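Local coordinates for protein deseasin MCP-01 (Pseudoalteromonas sp., PDB 3VV3) that degrades collagen, probably by hydrolysing its peptide bonds as a serine protease of the subtilisin family, at residues V53-P58 / G97-D102; A62-N67 / D86-N91; A204-Q209 / S238-T243; N221-A226 / S244-A249. One frame throughout, in Å; residues are numbered along the deposited sequence.

Reading from the N terminus, the chain leaves strand 45-50 and enters a long loop that contact 1 closes against the segment just before helix 105-114. Contact 2 lies within that loop, closing a smaller one that carries calcium-binding residues and leading into edge strand 89-91; the two contacts touch, the ring of Tyr55 meeting that of His88. Contacts 3 and 4 follow on the other side of the chain's centre, and their segments alternate: 204-209, 221-226, 238-243, 244-249. Contact 4 joins strand 222-228 to the opposite edge strand, 247-250, while contact 3 ties the loops between neighbouring strands. Asp208 and Ser244 connect these two.

Contact 1: residues V53-P58 / G97-D102; sequences VDYSHP and GDPMDD
Tyr55 and Met100 pack together where two irregular loops of the subtilisin-like fold meet, one following strand 45-50, the other leading into helix 105-114. With CG between its backbone N and carbonyl carbon (chi1 48°), Tyr55 turns its ring across the side chain of Met100. The methionine chain, bent at chi2 and chi3, sets CE over one face of the ring, 3.9 Å from the centroid of Tyr55, a CH-pi and Met-aromatic contact; Met100 SD meanwhile rests 3.3 Å from Asp54 OD1. A flexible, unbranched residue suits this fold-back. His88 stacks on the opposite ring face, and Pro99 CD touches Tyr55 CE2 at 3.8 Å. At the ring's edge the hydroxyl donates to Asp98: Tyr55 OH lies 2.6 Å from OD1, approaching from above the carboxylate plane. A phenylalanine here would probably leave Asp98 OD1 with Met100 N as its remaining donor in this contact, the carboxylate less firmly fixed. Val53, the third main contributor, binds through its backbone, its N lying 2.8 Å from Pro99 O. Nearby, Asp101 turns its carboxylate to Thr107 and Thr51, close to the residues that fit a Ser-His-Asp triad. Asp54 OD1 takes Ser56 N in an Asx turn and also accepts from Ser56 OG. In a second Asx turn Asp98 OD1 receives Met100 N at 3.0 Å, from the face of its carboxylate opposite to Tyr55 OH.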
loop_
_atom_site.group_PDB
_atom_site.type_symbol
_atom_site.label_atom_id
_atom_site.label_comp_id
_atom_site.label_asym_id
_atom_site.label_seq_id
_atom_site.Cartn_x
_atom_site.Cartn_y
_atom_site.Cartn_z
ATOM N N VAL A 53 5.179 1.144 15.884
ATOM C CA VAL A 53 5.795 2.468 15.860
ATOM C C VAL A 53 7.284 2.289 16.101
ATOM O O VAL A 53 7.675 1.664 17.078
ATOM C CB VAL A 53 5.237 3.369 16.983
ATOM C CG1 VAL A 53 5.928 4.736 16.974
ATOM C CG2 VAL A 53 3.720 3.526 16.837
ATOM N N ASP A 54 8.120 2.803 15.206
ATOM C CA ASP A 54 9.555 2.764 15.471
ATOM C C ASP A 54 9.936 3.923 16.384
ATOM O O ASP A 54 10.358 4.988 15.915
ATOM C CB ASP A 54 10.383 2.824 14.185
ATOM C CG ASP A 54 11.877 2.682 14.454
ATOM O OD1 ASP A 54 12.263 2.540 15.636
ATOM O OD2 ASP A 54 12.667 2.714 13.488
ATOM N N TYR A 55 9.794 3.692 17.687
ATOM C CA TYR A 55 10.067 4.706 18.701
ATOM C C TYR A 55 11.560 5.000 18.826
ATOM O O TYR A 55 11.959 5.871 19.599
ATOM C CB TYR A 55 9.498 4.260 20.061
ATOM C CG TYR A 55 9.876 2.837 20.398
ATOM C CD1 TYR A 55 11.143 2.535 20.887
ATOM C CD2 TYR A 55 8.986 1.792 20.191
ATOM C CE1 TYR A 55 11.503 1.238 21.178
ATOM C CE2 TYR A 55 9.337 0.488 20.478
ATOM C CZ TYR A 55 10.601 0.216 20.966
ATOM O OH TYR A 55 10.965 -1.070 21.250
ATOM N N SER A 56 12.381 4.271 18.074
ATOM C CA SER A 56 13.832 4.494 18.085
ATOM C C SER A 56 14.284 5.440 16.968
ATOM O O SER A 56 15.429 5.891 16.950
ATOM C CB SER A 56 14.591 3.165 17.990
ATOM O OG SER A 56 14.716 2.724 16.644
ATOM N N HIS A 57 13.388 5.732 16.033
ATOM C CA HIS A 57 13.696 6.669 14.953
ATOM C C HIS A 57 14.057 8.042 15.531
ATOM O O HIS A 57 13.339 8.586 16.377
ATOM C CB HIS A 57 12.503 6.793 13.991
ATOM C CG HIS A 57 12.806 7.565 12.744
ATOM N ND1 HIS A 57 12.724 7.014 11.483
ATOM C CD2 HIS A 57 13.206 8.845 12.568
ATOM C CE1 HIS A 57 13.049 7.926 10.583
ATOM N NE2 HIS A 57 13.345 9.046 11.217
ATOM N N PRO A 58 15.194 8.604 15.095
ATOM C CA PRO A 58 15.627 9.904 15.623
ATOM C C PRO A 58 14.574 11.015 15.518
ATOM O O PRO A 58 14.603 11.956 16.322
ATOM C CB PRO A 58 16.851 10.233 14.758
ATOM C CG PRO A 58 17.410 8.895 14.394
ATOM C CD PRO A 58 16.200 7.997 14.205
ATOM N N GLY A 97 5.322 -6.586 25.174
ATOM C CA GLY A 97 5.152 -5.161 25.424
ATOM C C GLY A 97 6.077 -4.274 24.606
ATOM O O GLY A 97 6.765 -3.407 25.150
ATOM N N ASP A 98 6.076 -4.482 23.290
ATOM C CA ASP A 98 7.000 -3.795 22.399
ATOM C C ASP A 98 6.303 -3.580 21.061
ATOM O O ASP A 98 6.070 -4.535 20.326
ATOM C CB ASP A 98 8.259 -4.643 22.202
ATOM C CG ASP A 98 9.341 -3.914 21.432
ATOM O OD1 ASP A 98 9.053 -2.837 20.862
ATOM O OD2 ASP A 98 10.483 -4.421 21.400
ATOM N N PRO A 99 5.954 -2.322 20.751
ATOM C CA PRO A 99 5.252 -2.045 19.494
ATOM C C PRO A 99 6.202 -1.752 18.341
ATOM O O PRO A 99 5.734 -1.229 17.337
ATOM C CB PRO A 99 4.459 -0.777 19.832
ATOM C CG PRO A 99 5.389 -0.033 20.764
ATOM C CD PRO A 99 6.053 -1.123 21.603
ATOM N N MET A 100 7.487 -2.090 18.462
ATOM C CA MET A 100 8.445 -1.778 17.396
ATOM C C MET A 100 7.914 -2.162 16.010
ATOM O O MET A 100 7.463 -3.290 15.777
ATOM C CB MET A 100 9.802 -2.454 17.643
ATOM C CG MET A 100 10.775 -2.307 16.472
ATOM S SD MET A 100 11.217 -0.590 16.132
ATOM C CE MET A 100 11.992 -0.133 17.676
ATOM N N ASP A 101 7.989 -1.203 15.094
ATOM C CA ASP A 101 7.559 -1.399 13.720
ATOM C C ASP A 101 8.639 -2.104 12.901
ATOM O O ASP A 101 9.750 -1.585 12.736
ATOM C CB ASP A 101 7.267 -0.036 13.108
ATOM C CG ASP A 101 6.675 -0.126 11.721
ATOM O OD1 ASP A 101 6.296 -1.242 11.290
ATOM O OD2 ASP A 101 6.570 0.943 11.074
ATOM N N ASP A 102 8.306 -3.282 12.388
ATOM C CA ASP A 102 9.217 -4.035 11.524
ATOM C C ASP A 102 8.673 -4.103 10.100
ATOM O O ASP A 102 9.112 -4.934 9.304
ATOM C CB ASP A 102 9.451 -5.448 12.072
ATOM C CG ASP A 102 8.158 -6.219 12.271
ATOM O OD1 ASP A 102 7.086 -5.700 11.894
ATOM O OD2 ASP A 102 8.216 -7.345 12.807
#

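Contact 2: residues A62-N67 / D86-N91; sequences ANAWVN and DVHGIN. With CA (calcium ion), chain C.
Asp86 and Asn67 meet beside a calcium ion, which Asp86 OD1 binds at 2.3 Å. Glu70, Asp77, Asp79, Asn81 and Tyr83 complete the site, so Asp86 closes a loop-built metal cage. Its other oxygen, OD2, is held by the hydroxyl of Tyr155 and, weakly, by Asn67 ND2 at 3.1 Å. The amide of Asn67 stands almost perpendicular to that carboxylate (86°), and its ND2 bonds more firmly to the main chain, 3.1 Å from Asp86 O, while its OD1 accepts from Gly69 N. An asparagine suits the place because one amide can donate and accept at once. The backbone continues the clamp, Asn67 N lying 2.8 Å from Val87 O. One residue on, His88 has CG anti to its own carbonyl carbon (chi1 -60°), which swings ND1 back to Trp65 O at 2.9 Å; the acceptor lies near the plane of the imidazole. A leucine in its place would lack the ring N-H and is likely to leave Trp65 O without that donor and Tyr55 without its stacking partner. Val87 CG1 sits over the centre of one imidazole face, and touches Val66 CG1 at 4.1 Å. Further out, the indole of Trp65 brings its edge to the backbone at His88 and Gly89 and packs on helix 146-161. Gly89 takes backbone angles that call for glycine. Donors on OD2 and on the main-chain O probably fix the rotation of the Asp86 carboxylate, with OD1 toward the calcium ion, while the His88 ring holds the neighbouring turn through Trp65 O.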
loop_
_atom_site.group_PDB
_atom_site.type_symbol
_atom_site.label_atom_id
_atom_site.label_comp_id
_atom_site.label_asym_id
_atom_site.label_seq_id
_atom_site.Cartn_x
_atom_site.Cartn_y
_atom_site.Cartn_z
ATOM N N ALA A 62 11.607 11.469 20.594
ATOM C CA ALA A 62 11.230 12.481 21.572
ATOM C C ALA A 62 9.721 12.509 21.811
ATOM O O ALA A 62 9.258 12.998 22.849
ATOM C CB ALA A 62 11.724 13.852 21.133
ATOM N N ASN A 63 8.961 11.995 20.845
ATOM C CA ASN A 63 7.501 11.982 20.933
ATOM C C ASN A 63 6.922 10.586 21.158
ATOM O O ASN A 63 5.723 10.362 20.966
ATOM C CB ASN A 63 6.869 12.624 19.688
ATOM C CG ASN A 63 7.022 14.133 19.672
ATOM O OD1 ASN A 63 7.274 14.750 20.707
ATOM N ND2 ASN A 63 6.868 14.739 18.498
ATOM N N ALA A 64 7.766 9.644 21.564
ATOM C CA ALA A 64 7.272 8.320 21.925
ATOM C C ALA A 64 6.662 8.344 23.326
ATOM O O ALA A 64 7.281 8.823 24.278
ATOM C CB ALA A 64 8.382 7.289 21.847
ATOM N N TRP A 65 5.445 7.830 23.449
ATOM C CA TRP A 65 4.808 7.719 24.762
ATOM C C TRP A 65 5.595 6.784 25.667
ATOM O O TRP A 65 6.143 5.776 25.211
ATOM C CB TRP A 65 3.383 7.191 24.600
ATOM C CG TRP A 65 2.641 6.937 25.870
ATOM C CD1 TRP A 65 2.072 7.864 26.691
ATOM C CD2 TRP A 65 2.356 5.659 26.447
ATOM N NE1 TRP A 65 1.450 7.244 27.752
ATOM C CE2 TRP A 65 1.610 5.889 27.626
ATOM C CE3 TRP A 65 2.658 4.340 26.081
ATOM C CZ2 TRP A 65 1.158 4.850 28.442
ATOM C CZ3 TRP A 65 2.214 3.302 26.894
ATOM C CH2 TRP A 65 1.460 3.562 28.057
ATOM N N VAL A 66 5.644 7.126 26.955
ATOM C CA VAL A 66 6.223 6.260 27.960
ATOM C C VAL A 66 5.184 5.976 29.042
ATOM O O VAL A 66 4.591 6.897 29.618
ATOM C CB VAL A 66 7.482 6.886 28.590
ATOM C CG1 VAL A 66 8.007 5.994 29.709
ATOM C CG2 VAL A 66 8.547 7.088 27.524
ATOM N N ASN A 67 4.964 4.692 29.293
ATOM C CA ASN A 67 4.008 4.229 30.294
ATOM C C ASN A 67 4.519 4.565 31.696
ATOM O O ASN A 67 5.505 3.983 32.157
ATOM C CB ASN A 67 3.830 2.716 30.148
ATOM C CG ASN A 67 2.715 2.160 31.014
ATOM O OD1 ASN A 67 2.308 2.775 31.998
ATOM N ND2 ASN A 67 2.219 0.976 30.651
ATOM N N ASP A 86 5.240 -3.002 28.879
ATOM C CA ASP A 86 4.709 -2.176 27.792
ATOM C C ASP A 86 5.062 -0.702 27.995
ATOM O O ASP A 86 4.237 0.115 28.404
ATOM C CB ASP A 86 3.201 -2.384 27.593
ATOM C CG ASP A 86 2.383 -1.993 28.803
ATOM O OD1 ASP A 86 2.751 -2.405 29.920
ATOM O OD2 ASP A 86 1.369 -1.285 28.630
ATOM N N VAL A 87 6.313 -0.383 27.706
ATOM C CA VAL A 87 6.835 0.952 27.922
ATOM C C VAL A 87 6.314 1.922 26.869
ATOM O O VAL A 87 5.895 3.023 27.196
ATOM C CB VAL A 87 8.377 0.936 27.910
ATOM C CG1 VAL A 87 8.935 2.364 27.947
ATOM C CG2 VAL A 87 8.897 0.096 29.089
ATOM N N HIS A 88 6.320 1.491 25.611
ATOM C CA HIS A 88 5.893 2.339 24.498
ATOM C C HIS A 88 4.591 1.878 23.844
ATOM O O HIS A 88 4.112 2.506 22.894
ATOM C CB HIS A 88 6.986 2.374 23.429
ATOM C CG HIS A 88 8.288 2.923 23.917
ATOM N ND1 HIS A 88 8.415 4.202 24.416
ATOM C CD2 HIS A 88 9.523 2.371 23.977
ATOM C CE1 HIS A 88 9.672 4.414 24.764
ATOM N NE2 HIS A 88 10.368 3.323 24.498
ATOM N N GLY A 89 4.029 0.781 24.340
ATOM C CA GLY A 89 2.870 0.175 23.706
ATOM C C GLY A 89 3.036 -1.331 23.657
ATOM O O GLY A 89 3.837 -1.889 24.408
ATOM N N ILE A 90 2.306 -1.990 22.762
ATOM C CA ILE A 90 2.303 -3.448 22.744
ATOM C C ILE A 90 2.278 -4.038 21.351
ATOM O O ILE A 90 2.023 -3.343 20.361
ATOM C CB ILE A 90 1.079 -4.028 23.494
ATOM C CG1 ILE A 90 -0.229 -3.588 22.818
ATOM C CG2 ILE A 90 1.116 -3.651 24.982
ATOM C CD1 ILE A 90 -1.464 -4.403 23.236
ATOM N N ASN A 91 2.549 -5.339 21.299
ATOM C CA ASN A 91 2.325 -6.145 20.109
ATOM C C ASN A 91 1.130 -7.051 20.418
ATOM O O ASN A 91 1.223 -7.933 21.279
ATOM C CB ASN A 91 3.584 -6.966 19.802
ATOM C CG ASN A 91 3.444 -7.840 18.562
ATOM O OD1 ASN A 91 2.382 -8.403 18.301
ATOM N ND2 ASN A 91 4.531 -7.969 17.801
HETATM CA CA CA C . 1.961 -3.432 31.841
#

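Contact 3: residues A204-Q209 / S238-T243; sequences AVDNDQ and SQWGLT
The indole of Trp240 lies flat over the peptide joining Val205 to Asp206, beside a single beta bridge between Asp206 and Trp240 that links two loops of the subtilisin-like fold, those after strands 195-199 and 222-228. Trp240 CG sits between its backbone N and carbonyl carbon (chi1 65°), which folds the ring back over the neighbouring segment: Val205 O stands 3.5 Å above the ring plane of Trp240, and Asp206 CA makes a CH-pi contact over the five-membered ring. The Asp206 carboxylate is nearly parallel to the indole, only 9° from its plane. A broad, flat residue suits this place, and Lys312 adds a cation-pi contact. In the backbone, Trp240 N donates to Val205 O and Trp240 O accepts Asn207 N at 2.7 Å, so the tryptophan is gripped by both its ring and its main chain. Gln239 CG runs alongside Val205 CG2, 3.8 Å away; Val205 also packs on Gly176 of the second subunit. At the far end, Asp208 crosses Thr243 obliquely. Asp208 OD2 takes Thr243 N at 2.9 Å on the syn lone pair and Thr243 OG1 from above the carboxylate plane, while OD1 accepts from Ser244 OG. Gly241 suits its place against Asp208 OD1, where a side chain would collide. Asp206 OD1 forms an Asx turn by accepting from Asp208 N, and a water 2.9 Å away links that same oxygen to Leu242 N.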
loop_
_atom_site.group_PDB
_atom_site.type_symbol
_atom_site.label_atom_id
_atom_site.label_comp_id
_atom_site.label_asym_id
_atom_site.label_seq_id
_atom_site.Cartn_x
_atom_site.Cartn_y
_atom_site.Cartn_z
ATOM N N ALA A 204 -11.358 3.759 -4.788
ATOM C CA ALA A 204 -12.068 4.684 -5.677
ATOM C C ALA A 204 -13.511 4.271 -5.971
ATOM O O ALA A 204 -13.942 4.260 -7.128
ATOM C CB ALA A 204 -11.287 4.880 -6.981
ATOM N N VAL A 205 -14.254 3.950 -4.916
ATOM C CA VAL A 205 -15.678 3.655 -5.028
ATOM C C VAL A 205 -16.469 4.337 -3.918
ATOM O O VAL A 205 -15.898 4.849 -2.950
ATOM C CB VAL A 205 -15.967 2.143 -4.991
ATOM C CG1 VAL A 205 -15.354 1.455 -6.216
ATOM C CG2 VAL A 205 -15.459 1.531 -3.690
ATOM N N ASP A 206 -17.787 4.323 -4.080
ATOM C CA ASP A 206 -18.728 4.944 -3.151
ATOM C C ASP A 206 -19.022 4.024 -1.967
ATOM O O ASP A 206 -19.616 2.956 -2.133
ATOM C CB ASP A 206 -20.011 5.273 -3.928
ATOM C CG ASP A 206 -21.147 5.737 -3.039
ATOM O OD1 ASP A 206 -20.896 6.122 -1.878
ATOM O OD2 ASP A 206 -22.303 5.720 -3.522
ATOM N N ASN A 207 -18.598 4.433 -0.770
ATOM C CA ASN A 207 -18.748 3.605 0.424
ATOM C C ASN A 207 -20.186 3.527 0.939
ATOM O O ASN A 207 -20.505 2.664 1.755
ATOM C CB ASN A 207 -17.820 4.075 1.549
ATOM C CG ASN A 207 -16.363 3.745 1.284
ATOM O OD1 ASN A 207 -16.031 3.095 0.295
ATOM N ND2 ASN A 207 -15.484 4.180 2.187
ATOM N N ASP A 208 -21.044 4.426 0.464
ATOM C CA ASP A 208 -22.458 4.344 0.813
ATOM C C ASP A 208 -23.096 3.121 0.151
ATOM O O ASP A 208 -24.027 2.534 0.695
ATOM C CB ASP A 208 -23.209 5.624 0.428
ATOM C CG ASP A 208 -22.919 6.780 1.370
ATOM O OD1 ASP A 208 -21.850 6.778 2.014
ATOM O OD2 ASP A 208 -23.762 7.701 1.464
ATOM N N GLN A 209 -22.585 2.735 -1.017
ATOM C CA GLN A 209 -23.096 1.553 -1.720
ATOM C C GLN A 209 -22.228 0.326 -1.487
ATOM O O GLN A 209 -22.680 -0.808 -1.652
ATOM C CB GLN A 209 -23.168 1.822 -3.221
ATOM C CG GLN A 209 -23.961 3.056 -3.588
ATOM C CD GLN A 209 -25.369 2.731 -4.023
ATOM O OE1 GLN A 209 -25.598 1.748 -4.731
ATOM N NE2 GLN A 209 -26.326 3.559 -3.609
ATOM N N SER A 238 -9.052 7.653 -3.930
ATOM C CA SER A 238 -9.818 7.711 -2.681
ATOM C C SER A 238 -11.240 7.177 -2.791
ATOM O O SER A 238 -11.957 7.484 -3.731
ATOM C CB SER A 238 -9.875 9.143 -2.135
ATOM O OG SER A 238 -10.434 9.163 -0.819
ATOM N N GLN A 239 -11.653 6.409 -1.794
ATOM C CA GLN A 239 -13.066 6.093 -1.639
ATOM C C GLN A 239 -13.765 7.325 -1.052
ATOM O O GLN A 239 -13.106 8.255 -0.579
ATOM C CB GLN A 239 -13.241 4.832 -0.774
ATOM C CG GLN A 239 -12.957 3.551 -1.583
ATOM C CD GLN A 239 -12.757 2.307 -0.739
ATOM O OE1 GLN A 239 -13.660 1.857 -0.017
ATOM N NE2 GLN A 239 -11.577 1.726 -0.844
ATOM N N TRP A 240 -15.089 7.353 -1.130
ATOM C CA TRP A 240 -15.858 8.489 -0.630
ATOM C C TRP A 240 -17.187 7.951 -0.125
ATOM O O TRP A 240 -17.414 6.744 -0.144
ATOM C CB TRP A 240 -16.075 9.539 -1.733
ATOM C CG TRP A 240 -16.924 9.034 -2.868
ATOM C CD1 TRP A 240 -18.286 9.114 -2.978
ATOM C CD2 TRP A 240 -16.467 8.341 -4.036
ATOM N NE1 TRP A 240 -18.705 8.519 -4.148
ATOM C CE2 TRP A 240 -17.606 8.041 -4.816
ATOM C CE3 TRP A 240 -15.208 7.955 -4.503
ATOM C CZ2 TRP A 240 -17.517 7.368 -6.035
ATOM C CZ3 TRP A 240 -15.126 7.284 -5.721
ATOM C CH2 TRP A 240 -16.272 7.002 -6.468
ATOM N N GLY A 241 -18.058 8.831 0.353
ATOM C CA GLY A 241 -19.383 8.413 0.786
ATOM C C GLY A 241 -20.148 9.587 1.364
ATOM O O GLY A 241 -19.744 10.148 2.374
ATOM N N LEU A 242 -21.253 9.961 0.725
ATOM C CA LEU A 242 -22.029 11.125 1.163
ATOM C C LEU A 242 -22.410 11.054 2.647
ATOM O O LEU A 242 -22.389 12.067 3.352
ATOM C CB LEU A 242 -23.282 11.296 0.291
ATOM C CG LEU A 242 -24.259 12.401 0.688
ATOM C CD1 LEU A 242 -23.610 13.778 0.601
ATOM C CD2 LEU A 242 -25.491 12.338 -0.203
ATOM N N THR A 243 -22.734 9.857 3.124
ATOM C CA THR A 243 -23.107 9.689 4.524
ATOM C C THR A 243 -22.068 8.899 5.320
ATOM O O THR A 243 -22.007 9.017 6.550
ATOM C CB THR A 243 -24.495 9.021 4.675
ATOM O OG1 THR A 243 -24.449 7.678 4.173
ATOM C CG2 THR A 243 -25.566 9.811 3.914
HETATM O O HOH W 1 -22.160 8.684 -1.754
#

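Contact 4: residues N221-A226 / S244-A249; sequences NVLSIA and SVDMGA
Val222 O and Asp246 OD2 lie close, with a water 2.6 Å from each that may bridge them; Lys296 also reaches the carbonyl. Next, Leu223 lays CD1 against Asp246 CB at 3.6 Å and the side chain of Met247; Leu223 also packs on helices 269-284 and 292-301. Ser224 is gripped at both backbone ends. Asp246, with CG anti to its carbonyl carbon (chi1 -60°), presents OD2 to Ser224 N at 2.8 Å in a nearly straight bond (173°), on the anti side of the carboxylate, while its own N donates to Ser224 O. The carboxylate thus takes the place of a backbone acceptor, as aspartate can. The small Ser224 side chain bonds to Ser215 O. Ile225 lies side by side with Met247, Ile225 CD1 pressing tightly on Met247 CG at 3.5 Å; both belong to the face on which Ile225 meets helix 269-284. At Ala226, N bonds to Met247 O at 2.9 Å and O receives Ala249 N, while Val245 CG1 touches the methyl. Gly248 passes close by, CA 3.1 Å from Ala226 O. The parallel bridges Ile225-Met247 and Ala226-Gly248 add edge strand 247-250 to the parallel sheet of the alpha/beta subtilisin fold.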
loop_
_atom_site.group_PDB
_atom_site.type_symbol
_atom_site.label_atom_id
_atom_site.label_comp_id
_atom_site.label_asym_id
_atom_site.label_seq_id
_atom_site.Cartn_x
_atom_site.Cartn_y
_atom_site.Cartn_z
ATOM N N ASN A 221 -18.402 8.251 17.259
ATOM C CA ASN A 221 -17.024 8.715 17.454
ATOM C C ASN A 221 -16.083 8.299 16.321
ATOM O O ASN A 221 -14.886 8.579 16.365
ATOM C CB ASN A 221 -16.460 8.238 18.795
ATOM C CG ASN A 221 -16.358 6.731 18.872
ATOM O OD1 ASN A 221 -17.216 6.015 18.351
ATOM N ND2 ASN A 221 -15.309 6.237 19.524
ATOM N N VAL A 222 -16.619 7.624 15.312
ATOM C CA VAL A 222 -15.819 7.287 14.137
ATOM C C VAL A 222 -15.757 8.489 13.197
ATOM O O VAL A 222 -16.791 9.048 12.830
ATOM C CB VAL A 222 -16.401 6.061 13.387
ATOM C CG1 VAL A 222 -15.728 5.873 12.031
ATOM C CG2 VAL A 222 -16.273 4.793 14.245
ATOM N N LEU A 223 -14.545 8.892 12.824
ATOM C CA LEU A 223 -14.358 9.995 11.894
ATOM C C LEU A 223 -13.640 9.431 10.669
ATOM O O LEU A 223 -12.485 9.035 10.754
ATOM C CB LEU A 223 -13.565 11.121 12.564
ATOM C CG LEU A 223 -13.105 12.317 11.719
ATOM C CD1 LEU A 223 -14.261 12.939 10.948
ATOM C CD2 LEU A 223 -12.419 13.355 12.595
ATOM N N SER A 224 -14.355 9.361 9.546
ATOM C CA SER A 224 -13.902 8.641 8.353
ATOM C C SER A 224 -13.330 9.603 7.339
ATOM O O SER A 224 -13.986 10.582 6.970
ATOM C CB SER A 224 -15.060 7.869 7.693
ATOM O OG SER A 224 -15.567 6.882 8.561
ATOM N N ILE A 225 -12.127 9.304 6.859
ATOM C CA ILE A 225 -11.350 10.293 6.112
ATOM C C ILE A 225 -11.030 9.879 4.672
ATOM O O ILE A 225 -10.453 8.820 4.439
ATOM C CB ILE A 225 -10.039 10.606 6.865
ATOM C CG1 ILE A 225 -10.353 11.078 8.296
ATOM C CG2 ILE A 225 -9.207 11.624 6.100
ATOM C CD1 ILE A 225 -11.335 12.232 8.354
ATOM N N ALA A 226 -11.417 10.723 3.714
ATOM C CA ALA A 226 -11.017 10.552 2.318
ATOM C C ALA A 226 -9.705 11.284 2.097
ATOM O O ALA A 226 -9.322 12.153 2.896
ATOM C CB ALA A 226 -12.103 11.092 1.372
ATOM N N SER A 244 -21.247 8.112 4.627
ATOM C CA SER A 244 -20.333 7.190 5.307
ATOM C C SER A 244 -18.884 7.685 5.392
ATOM O O SER A 244 -18.050 7.070 6.066
ATOM C CB SER A 244 -20.376 5.805 4.650
ATOM O OG SER A 244 -19.827 5.846 3.346
ATOM N N VAL A 245 -18.575 8.780 4.702
ATOM C CA VAL A 245 -17.267 9.421 4.841
ATOM C C VAL A 245 -17.490 10.888 5.215
ATOM O O VAL A 245 -18.405 11.532 4.702
ATOM C CB VAL A 245 -16.420 9.289 3.550
ATOM C CG1 VAL A 245 -15.044 9.952 3.729
ATOM C CG2 VAL A 245 -16.257 7.815 3.179
ATOM N N ASP A 246 -16.658 11.419 6.104
ATOM C CA ASP A 246 -16.963 12.710 6.726
ATOM C C ASP A 246 -16.278 13.921 6.099
ATOM O O ASP A 246 -16.886 14.984 5.971
ATOM C CB ASP A 246 -16.629 12.642 8.219
ATOM C CG ASP A 246 -17.429 11.580 8.934
ATOM O OD1 ASP A 246 -18.672 11.580 8.766
ATOM O OD2 ASP A 246 -16.823 10.751 9.655
ATOM N N MET A 247 -15.010 13.767 5.736
ATOM C CA MET A 247 -14.213 14.890 5.245
ATOM C C MET A 247 -12.940 14.358 4.598
ATOM O O MET A 247 -12.707 13.155 4.599
ATOM C CB MET A 247 -13.858 15.839 6.395
ATOM C CG MET A 247 -13.023 15.172 7.494
ATOM S SD MET A 247 -12.596 16.316 8.828
ATOM C CE MET A 247 -11.520 17.465 7.971
ATOM N N GLY A 248 -12.116 15.251 4.061
ATOM C CA GLY A 248 -10.877 14.838 3.425
ATOM C C GLY A 248 -9.655 15.492 4.039
ATOM O O GLY A 248 -9.774 16.481 4.754
ATOM N N ALA A 249 -8.481 14.929 3.768
ATOM C CA ALA A 249 -7.209 15.504 4.198
ATOM C C ALA A 249 -6.113 14.993 3.260
ATOM O O ALA A 249 -6.312 13.998 2.559
ATOM C CB ALA A 249 -6.900 15.135 5.658
HETATM O O HOH W 2 -18.227 8.847 10.640
#